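Side-chain contacts in C-type diheme-containing protein (PDB 6H5L), which probably carries electrons through two covalently bound c-type hemes, as part of a large multiheme reductase complex of an anammox bacterium: residues Y184-T188 / T189-G193; W209-T212 / H213-S217. All blocks are in the same frame, centred on the assembly; numbering follows the deposited sequence.

Interaction 1. Residues Y184-T188 / T189-G193; sequences YLRFT and TGLNG. With HEC (heme c), chain K.
Thr189 closes helix 180-189 by folding its hydroxyl back over the last turn, onto the carbonyl of Leu185. Its OG1 sits between the backbone N and the carbonyl carbon (chi1 60°), and from there donates to Leu185 O at 2.7 Å, arriving from above the carbonyl plane. The backbone N of Thr189 comes to the same oxygen nearly in line with the C=O bond, though its own N-H is bent (132°), and two donors from one residue thus grip a single acceptor. One step on, Gly190 N bonds to Arg186 O at 2.8 Å, and Gly190 leaves the helix with positive phi. A water links the side chains: it accepts from Arg186 NE at 2.6 Å and donates to Thr189 OG1, which lies near the guanidinium plane at its edge. Bent at chi2 and chi3, the Arg186 chain crosses that of Leu191 at about a right angle, CD to CD1 4.0 Å. Phe187 turns to the heme, its CE1 3.4 Å from meso carbon CHB. Replacing Thr189 with a valine would remove the hydroxyl and would probably leave Leu185 O with one donor fewer and the water without its acceptor. These bonds satisfy buried polar groups at the helix end; Arg186 lays methylenes, not its guanidinium, against a heme propionate (CD to O2A 3.6 Å), and any help from its charge is probably longer-range.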
ATOM      1  N   TYR B 184     -32.154  13.044 -25.754  1.00 35.97           N
ATOM      2  CA  TYR B 184     -32.869  12.509 -26.908  1.00 32.95           C
ATOM      3  C   TYR B 184     -33.386  13.631 -27.801  1.00 34.41           C
ATOM      4  O   TYR B 184     -33.398  13.499 -29.031  1.00 36.06           O
ATOM      5  CB  TYR B 184     -34.021  11.616 -26.446  1.00 35.73           C
ATOM      6  CG  TYR B 184     -34.978  11.218 -27.551  1.00 31.82           C
ATOM      7  CD1 TYR B 184     -34.711  10.126 -28.368  1.00 28.03           C
ATOM      8  CD2 TYR B 184     -36.150  11.932 -27.773  1.00 28.41           C
ATOM      9  CE1 TYR B 184     -35.583   9.760 -29.378  1.00 26.92           C
ATOM     10  CE2 TYR B 184     -37.026  11.573 -28.780  1.00 24.80           C
ATOM     11  CZ  TYR B 184     -36.737  10.487 -29.578  1.00 34.09           C
ATOM     12  OH  TYR B 184     -37.605  10.123 -30.582  1.00 46.43           O
ATOM     13  N   LEU B 185     -33.827  14.737 -27.197  1.00 35.50           N
ATOM     14  CA  LEU B 185     -34.304  15.871 -27.983  1.00 29.83           C
ATOM     15  C   LEU B 185     -33.195  16.449 -28.852  1.00 34.79           C
ATOM     16  O   LEU B 185     -33.425  16.786 -30.020  1.00 34.06           O
ATOM     17  CB  LEU B 185     -34.874  16.948 -27.059  1.00 30.57           C
ATOM     18  CG  LEU B 185     -36.363  16.853 -26.722  1.00 36.77           C
ATOM     19  CD1 LEU B 185     -36.732  17.863 -25.649  1.00 42.11           C
ATOM     20  CD2 LEU B 185     -37.205  17.068 -27.972  1.00 34.73           C
ATOM     21  N   ARG B 186     -31.984  16.572 -28.298  1.00 33.49           N
ATOM     22  CA  ARG B 186     -30.869  17.128 -29.060  1.00 29.85           C
ATOM     23  C   ARG B 186     -30.577  16.295 -30.300  1.00 30.92           C
ATOM     24  O   ARG B 186     -30.339  16.842 -31.384  1.00 28.57           O
ATOM     25  CB  ARG B 186     -29.624  17.222 -28.177  1.00 22.12           C
ATOM     26  CG  ARG B 186     -29.811  18.008 -26.886  1.00 23.59           C
ATOM     27  CD  ARG B 186     -29.992  19.499 -27.130  1.00 24.84           C
ATOM     28  NE  ARG B 186     -31.382  19.860 -27.391  1.00 30.16           N
ATOM     29  CZ  ARG B 186     -32.287  20.074 -26.441  1.00 30.26           C
ATOM     30  NH1 ARG B 186     -31.949  19.958 -25.163  1.00 29.63           N
ATOM     31  NH2 ARG B 186     -33.529  20.401 -26.769  1.00 24.93           N
ATOM     32  N   PHE B 187     -30.592  14.967 -30.164  1.00 31.29           N
ATOM     33  CA  PHE B 187     -30.332  14.098 -31.305  1.00 33.43           C
ATOM     34  C   PHE B 187     -31.484  14.099 -32.299  1.00 34.95           C
ATOM     35  O   PHE B 187     -31.272  13.785 -33.476  1.00 36.80           O
ATOM     36  CB  PHE B 187     -30.059  12.667 -30.834  1.00 28.42           C
ATOM     37  CG  PHE B 187     -28.919  12.550 -29.855  1.00 33.54           C
ATOM     38  CD1 PHE B 187     -27.938  13.526 -29.782  1.00 31.80           C
ATOM     39  CD2 PHE B 187     -28.829  11.455 -29.013  1.00 30.01           C
ATOM     40  CE1 PHE B 187     -26.896  13.415 -28.881  1.00 26.71           C
ATOM     41  CE2 PHE B 187     -27.787  11.337 -28.114  1.00 30.79           C
ATOM     42  CZ  PHE B 187     -26.821  12.319 -28.047  1.00 30.61           C
ATOM     43  N   THR B 188     -32.691  14.446 -31.855  1.00 35.36           N
ATOM     44  CA  THR B 188     -33.857  14.479 -32.728  1.00 38.40           C
ATOM     45  C   THR B 188     -34.064  15.838 -33.384  1.00 31.35           C
ATOM     46  O   THR B 188     -34.704  15.913 -34.440  1.00 36.84           O
ATOM     47  CB  THR B 188     -35.111  14.091 -31.932  1.00 40.01           C
ATOM     48  OG1 THR B 188     -34.833  12.925 -31.147  1.00 30.83           O
ATOM     49  CG2 THR B 188     -36.277  13.787 -32.866  1.00 35.93           C
ATOM     50  N   THR B 189     -33.521  16.907 -32.805  1.00 32.46           N
ATOM     51  CA  THR B 189     -33.714  18.252 -33.329  1.00 32.52           C
ATOM     52  C   THR B 189     -32.471  18.860 -33.953  1.00 37.03           C
ATOM     53  O   THR B 189     -32.594  19.680 -34.864  1.00 34.27           O
ATOM     54  CB  THR B 189     -34.206  19.191 -32.222  1.00 26.82           C
ATOM     55  OG1 THR B 189     -33.240  19.226 -31.163  1.00 28.72           O
ATOM     56  CG2 THR B 189     -35.537  18.713 -31.674  1.00 35.68           C
ATOM     57  N   GLY B 190     -31.285  18.487 -33.492  1.00 31.36           N
ATOM     58  CA  GLY B 190     -30.073  19.137 -33.935  1.00 29.36           C
ATOM     59  C   GLY B 190     -29.896  20.502 -33.294  1.00 28.05           C
ATOM     60  O   GLY B 190     -30.839  21.134 -32.821  1.00 36.77           O
ATOM     61  N   LEU B 191     -28.646  20.954 -33.274  1.00 30.31           N
ATOM     62  CA  LEU B 191     -28.274  22.223 -32.651  1.00 27.41           C
ATOM     63  C   LEU B 191     -28.014  23.236 -33.762  1.00 34.26           C
ATOM     64  O   LEU B 191     -26.950  23.233 -34.385  1.00 34.47           O
ATOM     65  CB  LEU B 191     -27.061  22.045 -31.742  1.00 26.52           C
ATOM     66  CG  LEU B 191     -27.331  21.489 -30.338  1.00 31.62           C
ATOM     67  CD1 LEU B 191     -27.770  20.030 -30.375  1.00 26.04           C
ATOM     68  CD2 LEU B 191     -26.109  21.660 -29.448  1.00 31.79           C
ATOM     69  N   ASN B 192     -29.000  24.098 -34.008  1.00 33.71           N
ATOM     70  CA  ASN B 192     -28.901  25.095 -35.070  1.00 28.38           C
ATOM     71  C   ASN B 192     -27.742  26.051 -34.813  1.00 38.00           C
ATOM     72  O   ASN B 192     -27.590  26.584 -33.709  1.00 36.99           O
ATOM     73  CB  ASN B 192     -30.211  25.875 -35.179  1.00 31.52           C
ATOM     74  CG  ASN B 192     -31.349  25.037 -35.732  1.00 29.08           C
ATOM     75  OD1 ASN B 192     -31.211  23.830 -35.937  1.00 32.52           O
ATOM     76  ND2 ASN B 192     -32.487  25.676 -35.970  1.00 26.40           N
ATOM     77  N   GLY B 193     -26.922  26.265 -35.841  1.00 35.37           N
ATOM     78  CA  GLY B 193     -25.792  27.160 -35.760  1.00 25.63           C
ATOM     79  C   GLY B 193     -24.471  26.490 -35.447  1.00 34.11           C
ATOM     80  O   GLY B 193     -23.435  27.165 -35.467  1.00 37.68           O
TER
HETATM   81 FE   HEC K 301     -21.979  16.281 -30.990  1.00 27.58          FE
HETATM   82  CHA HEC K 301     -23.008  18.816 -28.916  1.00 26.54           C
HETATM   83  CHB HEC K 301     -23.526  13.997 -28.940  1.00 35.29           C
HETATM   84  CHC HEC K 301     -21.274  13.776 -33.231  1.00 37.41           C
HETATM   85  CHD HEC K 301     -19.825  18.374 -32.625  1.00 31.42           C
HETATM   86  NA  HEC K 301     -23.120  16.393 -29.273  1.00 29.06           N
HETATM   87  C1A HEC K 301     -23.317  17.533 -28.519  1.00 25.67           C
HETATM   88  C2A HEC K 301     -23.908  17.139 -27.253  1.00 27.25           C
HETATM   89  C3A HEC K 301     -24.047  15.808 -27.260  1.00 30.23           C
HETATM   90  C4A HEC K 301     -23.555  15.312 -28.531  1.00 32.28           C
HETATM   91  CMA HEC K 301     -24.631  14.938 -26.124  1.00 34.70           C
HETATM   92  CAA HEC K 301     -24.295  18.098 -26.103  1.00 20.58           C
HETATM   93  CBA HEC K 301     -25.807  18.311 -26.075  1.00 15.93           C
HETATM   94  CGA HEC K 301     -26.158  19.280 -24.975  1.00 23.21           C
HETATM   95  O1A HEC K 301     -25.223  19.856 -24.361  1.00 31.14           O
HETATM   96  O2A HEC K 301     -27.371  19.481 -24.712  1.00 27.35           O
HETATM   97  NB  HEC K 301     -22.266  14.239 -31.037  1.00 35.74           N
HETATM   98  C1B HEC K 301     -23.076  13.542 -30.162  1.00 33.88           C
HETATM   99  C2B HEC K 301     -23.381  12.257 -30.755  1.00 39.92           C
HETATM  100  C3B HEC K 301     -22.758  12.188 -31.942  1.00 34.82           C
HETATM  101  C4B HEC K 301     -22.046  13.437 -32.140  1.00 38.37           C
HETATM  102  CMB HEC K 301     -24.254  11.175 -30.078  1.00 35.80           C
HETATM  103  CAB HEC K 301     -22.762  11.014 -32.950  1.00 25.70           C
HETATM  104  CBB HEC K 301     -24.177  10.688 -33.476  1.00 30.26           C
HETATM  105  NC  HEC K 301     -20.740  16.092 -32.600  1.00 36.54           N
HETATM  106  C1C HEC K 301     -20.659  14.994 -33.437  1.00 39.48           C
HETATM  107  C2C HEC K 301     -19.933  15.390 -34.628  1.00 32.34           C
HETATM  108  C3C HEC K 301     -19.424  16.610 -34.401  1.00 32.40           C
HETATM  109  C4C HEC K 301     -19.995  17.112 -33.160  1.00 33.93           C
HETATM  110  CMC HEC K 301     -19.475  14.402 -35.728  1.00 34.19           C
HETATM  111  CAC HEC K 301     -18.508  17.416 -35.355  1.00 38.47           C
HETATM  112  CBC HEC K 301     -19.268  17.797 -36.643  1.00 43.04           C
HETATM  113  ND  HEC K 301     -21.478  18.291 -30.786  1.00 34.35           N
HETATM  114  C1D HEC K 301     -20.579  18.952 -31.621  1.00 28.02           C
HETATM  115  C2D HEC K 301     -20.564  20.352 -31.258  1.00 23.48           C
HETATM  116  C3D HEC K 301     -21.561  20.492 -30.097  1.00 27.83           C
HETATM  117  C4D HEC K 301     -22.077  19.161 -29.874  1.00 26.11           C
HETATM  118  CMD HEC K 301     -19.723  21.472 -31.905  1.00 26.96           C
HETATM  119  CAD HEC K 301     -21.936  21.778 -29.326  1.00 19.00           C
HETATM  120  CBD HEC K 301     -20.896  22.050 -28.243  1.00 28.63           C
HETATM  121  CGD HEC K 301     -21.171  23.376 -27.583  1.00 31.20           C
HETATM  122  O1D HEC K 301     -22.262  23.957 -27.823  1.00 15.12           O
HETATM  123  O2D HEC K 301     -20.297  23.855 -26.815  1.00 36.78           O
HETATM  124  O   HOH W   1     -32.037  21.309 -29.389  1.00 27.70           O

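Interaction 2. Residues W209-T212 / H213-S217; sequences WYLT and HYVMS. With HEC (heme c), chain K.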
ATOM      1  N   TRP B 209     -32.842   6.519 -28.827  1.00 39.29           N
ATOM      2  CA  TRP B 209     -32.873   6.156 -27.414  1.00 33.45           C
ATOM      3  C   TRP B 209     -31.716   5.228 -27.068  1.00 38.54           C
ATOM      4  O   TRP B 209     -31.127   5.341 -25.987  1.00 37.32           O
ATOM      5  CB  TRP B 209     -34.210   5.508 -27.054  1.00 36.37           C
ATOM      6  CG  TRP B 209     -35.351   6.479 -26.965  1.00 33.78           C
ATOM      7  CD1 TRP B 209     -36.421   6.565 -27.805  1.00 31.76           C
ATOM      8  CD2 TRP B 209     -35.530   7.507 -25.980  1.00 30.35           C
ATOM      9  NE1 TRP B 209     -37.257   7.580 -27.406  1.00 35.38           N
ATOM     10  CE2 TRP B 209     -36.733   8.174 -26.289  1.00 26.04           C
ATOM     11  CE3 TRP B 209     -34.792   7.928 -24.870  1.00 28.00           C
ATOM     12  CZ2 TRP B 209     -37.213   9.238 -25.528  1.00 25.29           C
ATOM     13  CZ3 TRP B 209     -35.270   8.984 -24.115  1.00 26.25           C
ATOM     14  CH2 TRP B 209     -36.469   9.628 -24.448  1.00 31.28           C
ATOM     15  N   TYR B 210     -31.383   4.296 -27.968  1.00 37.46           N
ATOM     16  CA  TYR B 210     -30.165   3.504 -27.803  1.00 39.09           C
ATOM     17  C   TYR B 210     -28.951   4.413 -27.680  1.00 37.86           C
ATOM     18  O   TYR B 210     -28.124   4.255 -26.774  1.00 34.32           O
ATOM     19  CB  TYR B 210     -29.973   2.548 -28.984  1.00 42.42           C
ATOM     20  CG  TYR B 210     -31.115   1.602 -29.290  1.00 44.72           C
ATOM     21  CD1 TYR B 210     -32.076   1.290 -28.336  1.00 45.97           C
ATOM     22  CD2 TYR B 210     -31.219   1.007 -30.542  1.00 42.39           C
ATOM     23  CE1 TYR B 210     -33.115   0.421 -28.628  1.00 48.74           C
ATOM     24  CE2 TYR B 210     -32.249   0.139 -30.841  1.00 46.11           C
ATOM     25  CZ  TYR B 210     -33.194  -0.151 -29.881  1.00 54.29           C
ATOM     26  OH  TYR B 210     -34.222  -1.016 -30.176  1.00 46.56           O
ATOM     27  N   LEU B 211     -28.831   5.373 -28.600  1.00 39.13           N
ATOM     28  CA  LEU B 211     -27.708   6.304 -28.578  1.00 33.22           C
ATOM     29  C   LEU B 211     -27.717   7.147 -27.311  1.00 32.50           C
ATOM     30  O   LEU B 211     -26.665   7.386 -26.707  1.00 34.83           O
ATOM     31  CB  LEU B 211     -27.755   7.194 -29.817  1.00 35.88           C
ATOM     32  CG  LEU B 211     -26.665   8.246 -30.004  1.00 36.40           C
ATOM     33  CD1 LEU B 211     -25.307   7.588 -30.176  1.00 33.41           C
ATOM     34  CD2 LEU B 211     -26.997   9.124 -31.200  1.00 32.48           C
ATOM     35  N   THR B 212     -28.897   7.615 -26.896  1.00 32.15           N
ATOM     36  CA  THR B 212     -28.997   8.381 -25.658  1.00 34.56           C
ATOM     37  C   THR B 212     -28.511   7.566 -24.466  1.00 38.89           C
ATOM     38  O   THR B 212     -27.775   8.077 -23.615  1.00 33.11           O
ATOM     39  CB  THR B 212     -30.439   8.840 -25.436  1.00 38.57           C
ATOM     40  OG1 THR B 212     -30.806   9.783 -26.450  1.00 39.76           O
ATOM     41  CG2 THR B 212     -30.597   9.479 -24.071  1.00 35.25           C
ATOM     42  N   HIS B 213     -28.907   6.292 -24.395  1.00 30.38           N
ATOM     43  CA  HIS B 213     -28.509   5.453 -23.268  1.00 35.87           C
ATOM     44  C   HIS B 213     -26.996   5.299 -23.195  1.00 34.24           C
ATOM     45  O   HIS B 213     -26.419   5.293 -22.102  1.00 29.07           O
ATOM     46  CB  HIS B 213     -29.187   4.086 -23.366  1.00 35.19           C
ATOM     47  CG  HIS B 213     -30.674   4.137 -23.201  1.00 33.63           C
ATOM     48  ND1 HIS B 213     -31.499   3.093 -23.560  1.00 38.10           N
ATOM     49  CD2 HIS B 213     -31.484   5.106 -22.713  1.00 28.56           C
ATOM     50  CE1 HIS B 213     -32.754   3.417 -23.302  1.00 35.03           C
ATOM     51  NE2 HIS B 213     -32.773   4.633 -22.786  1.00 30.37           N
ATOM     52  N   TYR B 214     -26.333   5.170 -24.347  1.00 37.14           N
ATOM     53  CA  TYR B 214     -24.879   5.044 -24.335  1.00 34.56           C
ATOM     54  C   TYR B 214     -24.209   6.362 -23.972  1.00 37.25           C
ATOM     55  O   TYR B 214     -23.169   6.372 -23.302  1.00 36.99           O
ATOM     56  CB  TYR B 214     -24.367   4.548 -25.687  1.00 37.10           C
ATOM     57  CG  TYR B 214     -22.859   4.515 -25.754  1.00 49.15           C
ATOM     58  CD1 TYR B 214     -22.136   3.543 -25.074  1.00 40.59           C
ATOM     59  CD2 TYR B 214     -22.154   5.466 -26.484  1.00 35.63           C
ATOM     60  CE1 TYR B 214     -20.754   3.513 -25.125  1.00 35.49           C
ATOM     61  CE2 TYR B 214     -20.775   5.443 -26.541  1.00 39.97           C
ATOM     62  CZ  TYR B 214     -20.080   4.464 -25.861  1.00 41.98           C
ATOM     63  OH  TYR B 214     -18.705   4.442 -25.919  1.00 41.88           O
ATOM     64  N   VAL B 215     -24.776   7.485 -24.419  1.00 35.06           N
ATOM     65  CA  VAL B 215     -24.215   8.786 -24.065  1.00 34.09           C
ATOM     66  C   VAL B 215     -24.299   9.010 -22.561  1.00 38.37           C
ATOM     67  O   VAL B 215     -23.344   9.488 -21.935  1.00 34.67           O
ATOM     68  CB  VAL B 215     -24.922   9.908 -24.849  1.00 34.37           C
ATOM     69  CG1 VAL B 215     -24.500  11.271 -24.321  1.00 32.46           C
ATOM     70  CG2 VAL B 215     -24.613   9.796 -26.331  1.00 32.16           C
ATOM     71  N   MET B 216     -25.438   8.664 -21.955  1.00 40.25           N
ATOM     72  CA  MET B 216     -25.555   8.742 -20.503  1.00 38.24           C
ATOM     73  C   MET B 216     -24.589   7.785 -19.814  1.00 37.73           C
ATOM     74  O   MET B 216     -24.135   8.061 -18.697  1.00 38.32           O
ATOM     75  CB  MET B 216     -26.992   8.443 -20.074  1.00 34.47           C
ATOM     76  CG  MET B 216     -28.037   9.342 -20.718  1.00 34.08           C
ATOM     77  SD  MET B 216     -27.856  11.080 -20.274  1.00 56.29           S
ATOM     78  CE  MET B 216     -29.274  11.300 -19.204  1.00 41.21           C
ATOM     79  N   SER B 217     -24.268   6.662 -20.462  1.00 35.85           N
ATOM     80  CA  SER B 217     -23.315   5.716 -19.891  1.00 32.64           C
ATOM     81  C   SER B 217     -21.927   6.327 -19.749  1.00 38.67           C
ATOM     82  O   SER B 217     -21.168   5.941 -18.852  1.00 39.84           O
ATOM     83  CB  SER B 217     -23.253   4.454 -20.752  1.00 25.91           C
ATOM     84  OG  SER B 217     -21.998   3.807 -20.622  1.00 34.66           O
TER
HETATM   85 FE   HEC K 301     -21.979  16.281 -30.990  1.00 27.58          FE
HETATM   86  CHA HEC K 301     -23.008  18.816 -28.916  1.00 26.54           C
HETATM   87  CHB HEC K 301     -23.526  13.997 -28.940  1.00 35.29           C
HETATM   88  CHC HEC K 301     -21.274  13.776 -33.231  1.00 37.41           C
HETATM   89  CHD HEC K 301     -19.825  18.374 -32.625  1.00 31.42           C
HETATM   90  NA  HEC K 301     -23.120  16.393 -29.273  1.00 29.06           N
HETATM   91  C1A HEC K 301     -23.317  17.533 -28.519  1.00 25.67           C
HETATM   92  C2A HEC K 301     -23.908  17.139 -27.253  1.00 27.25           C
HETATM   93  C3A HEC K 301     -24.047  15.808 -27.260  1.00 30.23           C
HETATM   94  C4A HEC K 301     -23.555  15.312 -28.531  1.00 32.28           C
HETATM   95  CMA HEC K 301     -24.631  14.938 -26.124  1.00 34.70           C
HETATM   96  CAA HEC K 301     -24.295  18.098 -26.103  1.00 20.58           C
HETATM   97  CBA HEC K 301     -25.807  18.311 -26.075  1.00 15.93           C
HETATM   98  CGA HEC K 301     -26.158  19.280 -24.975  1.00 23.21           C
HETATM   99  O1A HEC K 301     -25.223  19.856 -24.361  1.00 31.14           O
HETATM  100  O2A HEC K 301     -27.371  19.481 -24.712  1.00 27.35           O
HETATM  101  NB  HEC K 301     -22.266  14.239 -31.037  1.00 35.74           N
HETATM  102  C1B HEC K 301     -23.076  13.542 -30.162  1.00 33.88           C
HETATM  103  C2B HEC K 301     -23.381  12.257 -30.755  1.00 39.92           C
HETATM  104  C3B HEC K 301     -22.758  12.188 -31.942  1.00 34.82           C
HETATM  105  C4B HEC K 301     -22.046  13.437 -32.140  1.00 38.37           C
HETATM  106  CMB HEC K 301     -24.254  11.175 -30.078  1.00 35.80           C
HETATM  107  CAB HEC K 301     -22.762  11.014 -32.950  1.00 25.70           C
HETATM  108  CBB HEC K 301     -24.177  10.688 -33.476  1.00 30.26           C
HETATM  109  NC  HEC K 301     -20.740  16.092 -32.600  1.00 36.54           N
HETATM  110  C1C HEC K 301     -20.659  14.994 -33.437  1.00 39.48           C
HETATM  111  C2C HEC K 301     -19.933  15.390 -34.628  1.00 32.34           C
HETATM  112  C3C HEC K 301     -19.424  16.610 -34.401  1.00 32.40           C
HETATM  113  C4C HEC K 301     -19.995  17.112 -33.160  1.00 33.93           C
HETATM  114  CMC HEC K 301     -19.475  14.402 -35.728  1.00 34.19           C
HETATM  115  CAC HEC K 301     -18.508  17.416 -35.355  1.00 38.47           C
HETATM  116  CBC HEC K 301     -19.268  17.797 -36.643  1.00 43.04           C
HETATM  117  ND  HEC K 301     -21.478  18.291 -30.786  1.00 34.35           N
HETATM  118  C1D HEC K 301     -20.579  18.952 -31.621  1.00 28.02           C
HETATM  119  C2D HEC K 301     -20.564  20.352 -31.258  1.00 23.48           C
HETATM  120  C3D HEC K 301     -21.561  20.492 -30.097  1.00 27.83           C
HETATM  121  C4D HEC K 301     -22.077  19.161 -29.874  1.00 26.11           C
HETATM  122  CMD HEC K 301     -19.723  21.472 -31.905  1.00 26.96           C
HETATM  123  CAD HEC K 301     -21.936  21.778 -29.326  1.00 19.00           C
HETATM  124  CBD HEC K 301     -20.896  22.050 -28.243  1.00 28.63           C
HETATM  125  CGD HEC K 301     -21.171  23.376 -27.583  1.00 31.20           C
HETATM  126  O1D HEC K 301     -22.262  23.957 -27.823  1.00 15.12           O
HETATM  127  O2D HEC K 301     -20.297  23.855 -26.815  1.00 36.78           O
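The C-terminal helix 205-217 of the second cytochrome c unit turns one side to its heme here, and residues one turn apart meet along it. His213 lays its imidazole over the carbonyl of Trp209: Trp209 O stands 3.1 Å above the ring plane, offset toward the rim, and accepts the backbone bond from His213 N at 2.9 Å. With CG beside the backbone N (chi1 -66°), the ring is swung back over the preceding turn, and its ND1 bonds to Thr124 OG1 on helix 122-135. The indole of Trp209 approaches NE2 of the histidine obliquely, CE3 to NE2 4.4 Å. Tyr214 meets Tyr132 of helix 122-135, ring against ring, in the pairing of first and last helices that is characteristic of the class I cytochrome c fold. On the heme side, Leu211 extends with CG anti to the backbone N (chi1 -180°), which carries CD2 to 3.6 Å from the heme methyl CMB. Val215, a turn later, brings CG2 to 4.0 Å from the same methyl and CG1 near CMA, and its CG2 rests 4.5 Å from Leu211 CG. Thr212 OG1 is held by Arg208 O, while its CG2 lies 4.2 Å from CG of Met216, whose backbone N bonds to Thr212 O.

Interactions 1 and 2 come in series along the chain, on helices 180-189 and 205-217, which are successive in the sequence, and their centres lie 15 Å apart within the same cytochrome c unit. Between the helices runs the loop carrying Met196, which with His142 makes up the two axial ligands of this heme iron. The two helices pack directly: the rings of Tyr184 and Trp209 stack, and Phe187 fits against Leu211 and Thr212, with CD2 of Phe187 3.7 Å from CD2 of Leu211. Both contacts reach the same heme, so the last turn of one helix and one side of the next together line one edge of the porphyrin.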